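Local coordinates for protein leucine aminopeptidase 1 (Caenorhabditis elegans, PDB 2HC9) that acts as a zinc-dependent aminopeptidase, releasing N-terminal residues, preferably leucine, from peptides, and probably serves as a digestive enzyme, at residues A248-G253 / C301-E306. The protein carries 1 engineered substitution. Sequence-based numbering, arbitrary orientation.
With ZN (zinc ion), chain C.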
ATOM      1  N   ALA A 248     -15.732  12.296 -39.095  1.00 15.06           N
ATOM      2  CA  ALA A 248     -14.417  11.730 -38.765  1.00 14.85           C
ATOM      3  C   ALA A 248     -14.565  10.715 -37.650  1.00 18.54           C
ATOM      4  O   ALA A 248     -15.290  10.947 -36.671  1.00 17.65           O
ATOM      5  CB  ALA A 248     -13.445  12.817 -38.352  1.00 17.93           C
ATOM      6  N   LEU A 249     -13.874   9.581 -37.806  1.00 16.65           N
ATOM      7  CA  LEU A 249     -13.771   8.566 -36.773  1.00 15.98           C
ATOM      8  C   LEU A 249     -12.327   8.552 -36.274  1.00 17.36           C
ATOM      9  O   LEU A 249     -11.435   8.024 -36.949  1.00 15.57           O
ATOM     10  CB  LEU A 249     -14.119   7.168 -37.333  1.00 17.90           C
ATOM     11  CG  LEU A 249     -15.492   7.082 -38.004  1.00 17.74           C
ATOM     12  CD1 LEU A 249     -15.683   5.746 -38.738  1.00 15.41           C
ATOM     13  CD2 LEU A 249     -16.650   7.324 -37.001  1.00 19.18           C
ATOM     14  N   VAL A 250     -12.112   9.137 -35.100  1.00 15.34           N
ATOM     15  CA  VAL A 250     -10.756   9.287 -34.561  1.00 16.24           C
ATOM     16  C   VAL A 250     -10.566   8.185 -33.502  1.00 13.90           C
ATOM     17  O   VAL A 250     -11.359   8.073 -32.578  1.00 18.17           O
ATOM     18  CB  VAL A 250     -10.530  10.701 -33.951  1.00 14.55           C
ATOM     19  CG1 VAL A 250      -9.020  10.914 -33.574  1.00 15.24           C
ATOM     20  CG2 VAL A 250     -10.992  11.833 -34.963  1.00 15.58           C
ATOM     21  N   GLY A 251      -9.503   7.389 -33.630  1.00 14.38           N
ATOM     22  CA  GLY A 251      -9.279   6.255 -32.735  1.00 15.43           C
ATOM     23  C   GLY A 251      -7.948   6.329 -31.991  1.00 14.87           C
ATOM     24  O   GLY A 251      -6.908   6.685 -32.573  1.00 16.63           O
ATOM     25  N   LYS A 252      -7.983   5.967 -30.699  1.00 14.96           N
ATOM     26  CA  LYS A 252      -6.771   5.834 -29.874  1.00 14.89           C
ATOM     27  C   LYS A 252      -6.074   4.524 -30.184  1.00 13.45           C
ATOM     28  O   LYS A 252      -6.625   3.436 -29.918  1.00 13.99           O
ATOM     29  CB  LYS A 252      -7.126   5.855 -28.373  1.00 13.98           C
ATOM     30  CG  LYS A 252      -5.899   5.602 -27.439  1.00 14.01           C
ATOM     31  CD  LYS A 252      -6.320   5.597 -25.967  1.00 12.83           C
ATOM     32  CE  LYS A 252      -5.099   5.196 -25.109  1.00 10.58           C
ATOM     33  NZ  LYS A 252      -5.400   5.179 -23.619  1.00 13.51           N
ATOM     34  N   GLY A 253      -4.878   4.632 -30.762  1.00 15.83           N
ATOM     35  CA  GLY A 253      -4.094   3.459 -31.156  1.00 13.67           C
ATOM     36  C   GLY A 253      -2.809   3.296 -30.365  1.00 13.16           C
ATOM     37  O   GLY A 253      -1.713   3.223 -30.936  1.00 14.47           O
ATOM     38  N   CYS A 301      -9.208   8.406 -38.610  1.00 17.21           N
ATOM     39  CA  CYS A 301      -7.974   9.076 -38.214  1.00 14.26           C
ATOM     40  C   CYS A 301      -7.413   8.292 -37.032  1.00 18.01           C
ATOM     41  O   CYS A 301      -8.027   8.268 -35.964  1.00 16.70           O
ATOM     42  CB  CYS A 301      -8.237  10.520 -37.742  1.00 15.64           C
ATOM     43  SG  CYS A 301      -9.073  11.547 -38.978  1.00 18.41           S
ATOM     44  N   LEU A 302      -6.277   7.643 -37.232  1.00 16.02           N
ATOM     45  CA  LEU A 302      -5.735   6.713 -36.239  1.00 18.24           C
ATOM     46  C   LEU A 302      -4.477   7.285 -35.628  1.00 16.78           C
ATOM     47  O   LEU A 302      -3.532   7.592 -36.338  1.00 16.69           O
ATOM     48  CB  LEU A 302      -5.443   5.346 -36.869  1.00 15.60           C
ATOM     49  CG  LEU A 302      -6.656   4.755 -37.620  1.00 18.35           C
ATOM     50  CD1 LEU A 302      -6.268   3.385 -38.157  1.00 23.49           C
ATOM     51  CD2 LEU A 302      -7.953   4.667 -36.798  1.00 15.08           C
ATOM     52  N   CYS A 303      -4.472   7.434 -34.296  1.00 13.00           N
ATOM     53  CA  CYS A 303      -3.320   7.995 -33.613  1.00 14.51           C
ATOM     54  C   CYS A 303      -2.561   6.820 -33.017  1.00 16.20           C
ATOM     55  O   CYS A 303      -3.055   6.193 -32.076  1.00 15.31           O
ATOM     56  CB  CYS A 303      -3.811   8.953 -32.505  1.00 13.68           C
ATOM     57  SG  CYS A 303      -4.939  10.239 -33.147  1.00 17.18           S
ATOM     58  N   ILE A 304      -1.392   6.505 -33.582  1.00 13.44           N
ATOM     59  CA  ILE A 304      -0.755   5.186 -33.352  1.00 14.16           C
ATOM     60  C   ILE A 304       0.616   5.402 -32.688  1.00 15.20           C
ATOM     61  O   ILE A 304       1.524   5.963 -33.292  1.00 17.53           O
ATOM     62  CB  ILE A 304      -0.568   4.409 -34.659  1.00 15.42           C
ATOM     63  CG1 ILE A 304      -1.940   4.099 -35.292  1.00 15.15           C
ATOM     64  CG2 ILE A 304       0.175   3.069 -34.396  1.00 12.69           C
ATOM     65  CD1 ILE A 304      -1.835   3.591 -36.766  1.00 16.83           C
ATOM     66  N   VAL A 305       0.716   5.027 -31.416  1.00 13.69           N
ATOM     67  CA  VAL A 305       1.950   5.289 -30.629  1.00 12.39           C
ATOM     68  C   VAL A 305       2.206   4.110 -29.701  1.00 14.10           C
ATOM     69  O   VAL A 305       1.297   3.336 -29.406  1.00 13.31           O
ATOM     70  CB  VAL A 305       1.806   6.543 -29.727  1.00 15.10           C
ATOM     71  CG1 VAL A 305       1.571   7.815 -30.562  1.00 17.04           C
ATOM     72  CG2 VAL A 305       0.699   6.335 -28.657  1.00 15.54           C
ATOM     73  N   GLU A 306       3.449   3.963 -29.250  1.00 12.50           N
ATOM     74  CA  GLU A 306       3.695   3.115 -28.090  1.00 13.83           C
ATOM     75  C   GLU A 306       4.218   3.992 -26.955  1.00 15.39           C
ATOM     76  O   GLU A 306       5.110   4.809 -27.176  1.00 16.48           O
ATOM     77  CB  GLU A 306       4.675   1.982 -28.426  1.00 14.17           C
ATOM     78  CG  GLU A 306       4.958   1.086 -27.169  1.00 14.47           C
ATOM     79  CD  GLU A 306       5.665  -0.235 -27.474  1.00 17.10           C
ATOM     80  OE1 GLU A 306       5.480  -0.783 -28.584  1.00 17.18           O
ATOM     81  OE2 GLU A 306       6.403  -0.730 -26.584  1.00 15.42           O
TER
HETATM   82 ZN    ZN C 702      -3.655   4.425 -22.678  1.00 18.97          ZN
HETATM   83  O   HOH W   1      -4.012   5.096 -20.736  1.00 14.92           O
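Val-250 lies beside Cys-301 on the parallel neighbour strand, and its CG1 also reaches Cys-303. Its CB lies 4.0 Å from Cys-301 O. CG1 is anti to the backbone N (chi1 -172°), which brings it to 3.7 Å from Cys-301 O and 4.2 Å from Cys-303 SG. CG2 takes the other direction and rests 4.1 Å from Cys-301 CB. The contacts with Cys-301 CB and Cys-303 SG are apolar and long. Helix 337-350 covers the same face, with Leu-341 on Val-250 and Ile-340 on Cys-303.

The backbones are joined by five hydrogen bonds, made by both strands in turn. Cys-303 N to Gly-251 O is almost straight, with 176° at the hydrogen. Gly-253 N to Cys-303 O is short at 2.7 Å but bent to 133°. The last bond, Val-305 N to Gly-253 O, reaches the carbonyl from above its plane. Gly-253 O also receives a CA-H...O contact from Ile-304 CA at 3.3 Å. Gly-253 has no side chain, and its CA lies 4.3 Å from Ile-304 CA, closer than the CA atoms of Gly-251 and Leu-302 are to each other.

Strands 246-254 and 297-307 belong to the mixed central sheet of the M17 catalytic domain. Helix 277-290 lies in the chain between them, so the parallel pair is joined by a beta-alpha-beta crossover. Strand 356-361 pairs with the other edge of 246-254. On the opposite face from Val-250, Leu-302 and Ile-304 pack against helix 186-199.

Lys-252 shares the face of Val-250 and the cysteines. Its chain is fully extended, and NZ binds the zinc ion at 2.1 Å. Water 1 is a further ligand, and Asp-257, Asp-275 and Glu-336 complete the site.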